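PDB 5C2V: hydrazine synthase alpha subunit from Candidatus Kuenenia stuttgartiensis, which catalyses the second half-reaction of the hydrazine synthase complex, condensing hydroxylamine made in the gamma subunit with ammonia to give hydrazine. Local coordinates for residues D[219-225]-D[545-549]; D[426-432]-D[517-523]; D[506-510]-D[591-597]. One frame throughout, in Å; residues are numbered along the deposited sequence.

Contact 1 (D[219-225]-D[545-549]); sequences DQITYNL and WAYLR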
# COMPACT_ATOMS: atom_id res chain seq x y z
N ASP D 219 38.34 7.76 5.87
CA ASP D 219 37.44 8.14 6.96
C ASP D 219 36.00 7.77 6.59
O ASP D 219 35.59 7.94 5.44
CB ASP D 219 37.55 9.64 7.25
CG ASP D 219 36.59 10.10 8.32
OD1 ASP D 219 36.44 9.39 9.34
OD2 ASP D 219 35.97 11.17 8.15
N GLN D 220 35.24 7.27 7.56
CA GLN D 220 33.87 6.82 7.30
C GLN D 220 32.86 7.93 7.55
O GLN D 220 32.65 8.34 8.70
CB GLN D 220 33.54 5.60 8.15
CG GLN D 220 32.16 5.02 7.91
CD GLN D 220 31.87 3.82 8.79
OE1 GLN D 220 32.74 3.33 9.50
NE2 GLN D 220 30.63 3.35 8.75
N ILE D 221 32.24 8.43 6.49
CA ILE D 221 31.31 9.55 6.60
C ILE D 221 29.83 9.17 6.77
O ILE D 221 29.02 10.02 7.12
CB ILE D 221 31.42 10.46 5.36
CG1 ILE D 221 30.99 9.70 4.10
CG2 ILE D 221 32.84 10.98 5.22
CD1 ILE D 221 31.11 10.51 2.83
N THR D 222 29.49 7.90 6.55
CA THR D 222 28.10 7.45 6.67
C THR D 222 28.00 6.19 7.50
O THR D 222 28.70 5.22 7.26
CB THR D 222 27.45 7.20 5.29
OG1 THR D 222 28.14 6.14 4.62
CG2 THR D 222 27.47 8.45 4.43
N TYR D 223 27.17 6.24 8.54
CA TYR D 223 27.05 5.14 9.50
C TYR D 223 25.82 4.22 9.39
O TYR D 223 25.59 3.40 10.28
CB TYR D 223 27.19 5.74 10.90
CG TYR D 223 28.60 6.25 11.06
CD1 TYR D 223 28.92 7.57 10.79
CD2 TYR D 223 29.63 5.39 11.40
CE1 TYR D 223 30.21 8.03 10.89
CE2 TYR D 223 30.93 5.83 11.51
CZ TYR D 223 31.22 7.16 11.25
OH TYR D 223 32.51 7.60 11.36
N ASN D 224 25.04 4.37 8.32
CA ASN D 224 23.83 3.56 8.11
C ASN D 224 24.05 2.05 8.29
O ASN D 224 25.04 1.50 7.82
CB ASN D 224 23.28 3.81 6.70
CG ASN D 224 21.89 3.23 6.49
OD1 ASN D 224 21.36 2.51 7.33
ND2 ASN D 224 21.30 3.52 5.33
N LEU D 225 23.12 1.41 8.99
CA LEU D 225 23.20 -0.03 9.27
C LEU D 225 22.89 -0.87 8.04
O LEU D 225 23.17 -2.07 8.01
CB LEU D 225 22.26 -0.41 10.41
CG LEU D 225 22.80 -0.17 11.82
CD1 LEU D 225 21.80 -0.60 12.88
CD2 LEU D 225 24.12 -0.91 12.01
N TRP D 545 18.18 5.86 10.09
CA TRP D 545 19.45 5.86 10.82
C TRP D 545 20.17 7.19 10.67
O TRP D 545 20.59 7.58 9.58
CB TRP D 545 20.32 4.70 10.35
CG TRP D 545 19.71 3.37 10.68
CD1 TRP D 545 19.19 2.47 9.80
CD2 TRP D 545 19.51 2.82 11.98
NE1 TRP D 545 18.70 1.38 10.48
CE2 TRP D 545 18.88 1.57 11.82
CE3 TRP D 545 19.81 3.26 13.28
CZ2 TRP D 545 18.55 0.75 12.90
CZ3 TRP D 545 19.48 2.45 14.35
CH2 TRP D 545 18.86 1.21 14.15
N ALA D 546 20.31 7.88 11.79
CA ALA D 546 20.96 9.18 11.84
C ALA D 546 22.34 9.04 12.46
O ALA D 546 22.58 8.15 13.27
CB ALA D 546 20.11 10.17 12.63
N TYR D 547 23.26 9.90 12.04
CA TYR D 547 24.62 9.86 12.54
C TYR D 547 25.23 11.25 12.63
O TYR D 547 25.01 12.09 11.76
CB TYR D 547 25.49 8.96 11.66
CG TYR D 547 25.34 9.24 10.18
CD1 TYR D 547 24.36 8.60 9.43
CD2 TYR D 547 26.18 10.13 9.54
CE1 TYR D 547 24.22 8.85 8.08
CE2 TYR D 547 26.04 10.39 8.19
CZ TYR D 547 25.06 9.75 7.47
OH TYR D 547 24.93 10.00 6.12
N LEU D 548 25.98 11.49 13.69
CA LEU D 548 26.66 12.77 13.88
C LEU D 548 28.17 12.59 13.75
O LEU D 548 28.74 11.65 14.29
CB LEU D 548 26.32 13.37 15.24
CG LEU D 548 24.87 13.77 15.51
CD1 LEU D 548 24.68 14.14 16.97
CD2 LEU D 548 24.45 14.92 14.60
N ARG D 549 28.81 13.49 13.02
CA ARG D 549 30.27 13.54 13.01
C ARG D 549 30.73 14.16 14.32
O ARG D 549 29.94 14.84 14.98
CB ARG D 549 30.78 14.33 11.80
CG ARG D 549 30.42 13.74 10.44
CD ARG D 549 30.59 12.22 10.41
NE ARG D 549 31.91 11.78 10.85
CZ ARG D 549 32.96 11.64 10.04
NH1 ARG D 549 32.85 11.92 8.75
NH2 ARG D 549 34.12 11.23 10.53
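Trp545 takes the methyl CD1 of Leu225 over one face of its indole, 3.7 Å from the centroid of the six-membered ring, a CH-pi contact displaced toward the rim. Asn224 OD1, which accepts from Ser226 N, comes within 3.3 Å of Trp545 CD1; the two side chains cross at about a right angle. The indole NE1 is bonded to Glu178.

The Tyr547 ring packs against the backbone of 221-223. One face receives it: the N of Tyr223 sits above the ring centre and CA of Thr222 stands 4.2 Å from the centroid. The edge of the Tyr223 ring turns toward this same Tyr547 in an offset edge-to-face pair, planes 63° apart, with the two CB atoms 3.7 Å from each other. Beyond the ring, the Tyr547 hydroxyl bonds to Asp262.

The Arg549 chain is bent at chi2 (-42°) and chi3 (-53°), which carries its guanidinium to Asp219 at the end of strand 216-220. NH1 and NH2 both grip OD2 end-on; NH2 meets the syn lone pair of OD2 at 3.0 Å, and OD2 lies in the guanidinium plane. Gln220 O lies over one guanidinium face. NH1 also bonds Asp265 O, and NE pairs with Asp524.

Asp219 also pairs with Arg189, completing a buried network of alternating charges. It ties the sheet holding strand 216-220 to the middle domain, and the neighbouring opposite charges probably keep all four groups ionised.

Contact 2 (D[426-432]-D[517-523]); sequences HSWGTWI and TVTSQLS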
# COMPACT_ATOMS: atom_id res chain seq x y z
N HIS D 426 34.54 8.58 24.27
CA HIS D 426 34.14 8.44 22.87
C HIS D 426 33.89 9.82 22.27
O HIS D 426 33.59 10.78 22.99
CB HIS D 426 32.88 7.58 22.76
CG HIS D 426 32.65 7.00 21.40
ND1 HIS D 426 32.17 7.74 20.34
CD2 HIS D 426 32.83 5.74 20.93
CE1 HIS D 426 32.07 6.97 19.28
NE2 HIS D 426 32.46 5.75 19.60
N SER D 427 34.03 9.93 20.95
CA SER D 427 33.72 11.17 20.25
C SER D 427 32.23 11.48 20.41
O SER D 427 31.41 10.57 20.45
CB SER D 427 34.09 11.07 18.77
OG SER D 427 33.44 9.97 18.16
N TRP D 428 31.89 12.76 20.51
CA TRP D 428 30.50 13.13 20.73
C TRP D 428 30.07 14.37 19.94
O TRP D 428 30.90 15.11 19.41
CB TRP D 428 30.24 13.35 22.23
CG TRP D 428 31.11 14.38 22.87
CD1 TRP D 428 32.41 14.22 23.28
CD2 TRP D 428 30.74 15.72 23.22
NE1 TRP D 428 32.87 15.39 23.84
CE2 TRP D 428 31.87 16.32 23.82
CE3 TRP D 428 29.57 16.47 23.07
CZ2 TRP D 428 31.85 17.64 24.27
CZ3 TRP D 428 29.56 17.78 23.52
CH2 TRP D 428 30.69 18.35 24.12
N GLY D 429 28.76 14.58 19.88
CA GLY D 429 28.18 15.67 19.10
C GLY D 429 26.81 16.02 19.65
O GLY D 429 26.42 15.53 20.71
N THR D 430 26.07 16.88 18.96
CA THR D 430 24.78 17.34 19.47
C THR D 430 23.64 17.32 18.44
O THR D 430 23.87 17.28 17.23
CB THR D 430 24.87 18.78 20.02
OG1 THR D 430 25.39 19.65 19.01
CG2 THR D 430 25.79 18.83 21.24
N TRP D 431 22.41 17.34 18.93
CA TRP D 431 21.28 17.57 18.03
C TRP D 431 20.13 18.26 18.75
O TRP D 431 19.95 18.13 19.96
CB TRP D 431 20.80 16.25 17.40
CG TRP D 431 20.16 15.27 18.33
CD1 TRP D 431 20.76 14.22 18.96
CD2 TRP D 431 18.78 15.24 18.72
NE1 TRP D 431 19.85 13.54 19.72
CE2 TRP D 431 18.63 14.15 19.60
CE3 TRP D 431 17.67 16.03 18.43
CZ2 TRP D 431 17.40 13.83 20.18
CZ3 TRP D 431 16.45 15.71 19.00
CH2 TRP D 431 16.33 14.62 19.87
N ILE D 432 19.35 19.02 17.97
CA ILE D 432 18.27 19.83 18.51
C ILE D 432 17.06 19.87 17.57
O ILE D 432 17.18 20.07 16.36
CB ILE D 432 18.75 21.27 18.80
CG1 ILE D 432 17.58 22.18 19.18
CG2 ILE D 432 19.51 21.84 17.62
CD1 ILE D 432 17.99 23.59 19.54
N THR D 517 13.78 20.47 22.15
CA THR D 517 14.73 19.65 22.89
C THR D 517 16.10 19.69 22.23
O THR D 517 16.22 19.86 21.02
CB THR D 517 14.25 18.19 23.00
OG1 THR D 517 15.13 17.46 23.86
CG2 THR D 517 14.22 17.52 21.63
N VAL D 518 17.14 19.54 23.04
CA VAL D 518 18.52 19.53 22.55
C VAL D 518 19.37 18.63 23.44
O VAL D 518 19.16 18.58 24.65
CB VAL D 518 19.11 20.96 22.50
CG1 VAL D 518 19.07 21.61 23.87
CG2 VAL D 518 20.53 20.94 21.95
N THR D 519 20.31 17.91 22.85
CA THR D 519 21.16 17.03 23.64
C THR D 519 22.53 16.78 23.03
O THR D 519 22.75 16.97 21.83
CB THR D 519 20.48 15.66 23.88
OG1 THR D 519 21.12 14.99 24.97
CG2 THR D 519 20.58 14.80 22.63
N SER D 520 23.45 16.35 23.90
CA SER D 520 24.76 15.87 23.49
C SER D 520 24.79 14.35 23.62
O SER D 520 24.22 13.80 24.56
CB SER D 520 25.87 16.50 24.35
OG SER D 520 25.78 17.92 24.34
N GLN D 521 25.44 13.69 22.68
CA GLN D 521 25.44 12.23 22.64
C GLN D 521 26.60 11.68 21.82
O GLN D 521 27.42 12.43 21.31
CB GLN D 521 24.12 11.73 22.06
CG GLN D 521 23.92 12.13 20.61
CD GLN D 521 22.76 11.40 19.96
OE1 GLN D 521 21.64 11.42 20.48
NE2 GLN D 521 23.03 10.76 18.84
N LEU D 522 26.63 10.36 21.68
CA LEU D 522 27.67 9.67 20.91
C LEU D 522 27.67 10.10 19.45
O LEU D 522 26.63 10.49 18.91
CB LEU D 522 27.49 8.16 21.01
CG LEU D 522 27.67 7.49 22.37
CD1 LEU D 522 26.97 6.14 22.39
CD2 LEU D 522 29.15 7.31 22.67
N SER D 523 28.83 10.03 18.82
CA SER D 523 28.96 10.37 17.41
C SER D 523 29.60 9.21 16.65
O SER D 523 30.17 8.31 17.26
CB SER D 523 29.78 11.65 17.23
OG SER D 523 31.13 11.45 17.62
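Strands 428-432 and 517-522 form an antiparallel pair in a three-stranded mixed sheet, where 428-433 is central and its other neighbour, 553-556, ends at the heme-linked Cys556. Backbone bonds join Gly429 to Gln521 and Trp431 to Thr519 in both directions, each 2.9 Å between N and O.

On the face shared by Trp431, Thr519 and Gln521, the methyl CG2 of Thr519 rests over one face of the indole, toward its rim and 3.3 Å from Trp431 NE1. That NE1 gives its hydrogen to Gln521 OE1 at 2.9 Å. The amide stands almost upright to the ring, planes 88° apart, and the bond is bent (135°), with the donor well above the carbonyl plane. Trp431 has CG between its backbone N and carbonyl carbon (chi1 68°), which lays the indole across these side chains. On the other face, Ile432 CB packs on Val518 CG2 at 3.6 Å.

Beyond the Trp428-Leu522 pair, the hydroxyl of Ser427 donates to Ser523 OG at 2.8 Å. Ser427 O accepts twice, from Ser523 N and, in the ring plane and on a lone pair, from His426 ND1; Leu522 CD2 packs against the same imidazole.

Trp431 and Ile432 both touch heme c. Gln521 OE1 thus satisfies the indole N-H, while the Thr519 methyl over one face probably limits the rotation of a ring that lines the heme pocket.

Contact 3 (D[506-510]-D[591-597]); sequences IGYQY and PFAFRYL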
# COMPACT_ATOMS: atom_id res chain seq x y z
N ILE D 506 20.74 4.74 23.95
CA ILE D 506 21.73 5.80 24.09
C ILE D 506 21.41 6.59 25.35
O ILE D 506 22.28 6.86 26.17
CB ILE D 506 21.76 6.74 22.87
CG1 ILE D 506 22.62 6.14 21.76
CG2 ILE D 506 22.30 8.11 23.25
CD1 ILE D 506 22.77 7.03 20.55
N GLY D 507 20.14 6.94 25.50
CA GLY D 507 19.71 7.61 26.72
C GLY D 507 18.51 8.51 26.53
O GLY D 507 18.03 8.69 25.41
N TYR D 508 18.03 9.10 27.61
CA TYR D 508 16.84 9.93 27.55
C TYR D 508 17.17 11.41 27.73
O TYR D 508 18.12 11.76 28.42
CB TYR D 508 15.83 9.51 28.62
CG TYR D 508 15.27 8.12 28.44
CD1 TYR D 508 14.05 7.92 27.80
CD2 TYR D 508 15.94 7.01 28.93
CE1 TYR D 508 13.53 6.65 27.64
CE2 TYR D 508 15.42 5.73 28.77
CZ TYR D 508 14.22 5.56 28.13
OH TYR D 508 13.69 4.30 27.97
N GLN D 509 16.38 12.27 27.10
CA GLN D 509 16.57 13.71 27.27
C GLN D 509 15.24 14.44 27.41
O GLN D 509 14.31 14.17 26.66
CB GLN D 509 17.36 14.29 26.09
CG GLN D 509 17.79 15.73 26.30
CD GLN D 509 18.68 15.89 27.52
OE1 GLN D 509 18.48 16.79 28.34
NE2 GLN D 509 19.67 15.02 27.65
N TYR D 510 15.15 15.35 28.36
CA TYR D 510 13.89 16.05 28.62
C TYR D 510 13.51 16.98 27.47
O TYR D 510 14.36 17.39 26.68
CB TYR D 510 13.95 16.83 29.93
CG TYR D 510 14.99 17.93 29.99
CD1 TYR D 510 14.69 19.21 29.55
CD2 TYR D 510 16.26 17.69 30.49
CE1 TYR D 510 15.64 20.22 29.60
CE2 TYR D 510 17.21 18.69 30.55
CZ TYR D 510 16.90 19.96 30.10
OH TYR D 510 17.84 20.96 30.16
N PRO D 591 23.15 19.28 27.78
CA PRO D 591 23.23 18.07 28.62
C PRO D 591 23.37 16.78 27.80
O PRO D 591 22.81 16.68 26.71
CB PRO D 591 21.91 18.08 29.38
CG PRO D 591 21.41 19.49 29.30
CD PRO D 591 21.87 19.98 27.96
N PHE D 592 24.11 15.82 28.34
CA PHE D 592 24.24 14.51 27.72
C PHE D 592 23.02 13.64 28.03
O PHE D 592 22.32 13.87 29.02
CB PHE D 592 25.52 13.81 28.19
CG PHE D 592 26.77 14.42 27.63
CD1 PHE D 592 27.41 15.46 28.29
CD2 PHE D 592 27.31 13.95 26.45
CE1 PHE D 592 28.56 16.02 27.77
CE2 PHE D 592 28.46 14.51 25.93
CZ PHE D 592 29.09 15.54 26.59
N ALA D 593 22.76 12.66 27.17
CA ALA D 593 21.62 11.77 27.34
C ALA D 593 21.66 11.03 28.67
O ALA D 593 22.65 10.36 28.99
CB ALA D 593 21.55 10.78 26.19
N PHE D 594 20.59 11.15 29.44
CA PHE D 594 20.50 10.53 30.76
C PHE D 594 20.18 9.05 30.64
O PHE D 594 19.51 8.62 29.71
CB PHE D 594 19.45 11.24 31.62
CG PHE D 594 19.76 12.68 31.89
CD1 PHE D 594 19.49 13.66 30.94
CD2 PHE D 594 20.32 13.07 33.10
CE1 PHE D 594 19.77 14.99 31.19
CE2 PHE D 594 20.61 14.40 33.35
CZ PHE D 594 20.33 15.36 32.39
N ARG D 595 20.65 8.26 31.61
CA ARG D 595 20.48 6.81 31.56
C ARG D 595 19.08 6.36 31.99
O ARG D 595 18.48 5.49 31.35
CB ARG D 595 21.54 6.13 32.43
CG ARG D 595 21.29 4.65 32.66
CD ARG D 595 22.49 3.97 33.30
NE ARG D 595 23.43 3.47 32.29
CZ ARG D 595 23.72 2.18 32.13
NH1 ARG D 595 23.15 1.27 32.91
NH2 ARG D 595 24.58 1.81 31.19
N TYR D 596 18.56 6.96 33.06
CA TYR D 596 17.29 6.49 33.62
C TYR D 596 16.20 7.57 33.66
O TYR D 596 16.42 8.71 33.26
CB TYR D 596 17.51 5.96 35.04
CG TYR D 596 18.38 4.73 35.11
CD1 TYR D 596 18.22 3.68 34.20
CD2 TYR D 596 19.37 4.60 36.08
CE1 TYR D 596 19.02 2.55 34.27
CE2 TYR D 596 20.17 3.48 36.15
CZ TYR D 596 19.99 2.46 35.24
OH TYR D 596 20.78 1.34 35.31
N LEU D 597 15.03 7.18 34.15
CA LEU D 597 13.92 8.10 34.36
C LEU D 597 13.49 8.14 35.81
O LEU D 597 13.74 7.21 36.58
CB LEU D 597 12.71 7.73 33.50
CG LEU D 597 12.56 8.46 32.17
CD1 LEU D 597 13.54 7.89 31.20
CD2 LEU D 597 11.14 8.35 31.63
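The backbones meet in a single antiparallel bridge: Tyr508 N donates to Phe594 O at 2.6 Å and Phe594 N returns a bond to Tyr508 O at 2.7 Å. Gly507, one residue earlier, lies against Ala593, whose CB is 3.7 Å from Gly507 CA.

Leu597 reaches back with CD1 over the centre of the Tyr508 ring, a CH-pi contact 3.3 Å from the centroid and 15° off the normal, the two side chains crossing at about a right angle. Phe594 O and Arg595 O lie at the edge of that ring, and its hydroxyl is held by Glu759 and Arg463.

Gln509 bends at chi2 (60°), bringing its amide beside the edge of the Phe594 ring, with planes 47° apart. From there NE2 makes a weak bond to Phe592 O at 3.2 Å, and OE1 touches CB of Pro591. Tyr508 O also lies in the plane of the Phe594 ring, at its edge. Past these, the Tyr510 hydroxyl, itself weakly bonded to Asn579, approaches Pro591 CG.

Ile506 and Gly507 both face Ile464 on the inner neighbour strand, a classic beta bulge in strand 503-510, an outermost strand of its four-stranded sheet. The arrangement is that of an edge strand with a bulge, met at one bridge by an irregular segment that then enters the 596-599/605-609 hairpin.

Overall arrangement
All three contacts are largely buried, but the centre of contact 1 is about 7 Å from the centre of the chain's fold, against about 18 and 24 Å for the centres of contacts 2 and 3. Contact 1 joins the end of strand 216-220 and the loop after it to the loop 545-549 through charges and aromatic faces; contact 2 is regular strand pairing beside the heme; contact 3 is one bridge flanked by apolar and weakly polar packing. Strand 517-522 serves both contacts 2 and 3: it pairs with 428-432, while Ser520 N probably bonds Pro591 O and Thr517 OG1 Tyr510 O. Contact 1 reaches contact 2 by packing, with Leu548 set against Thr430 and Ser523.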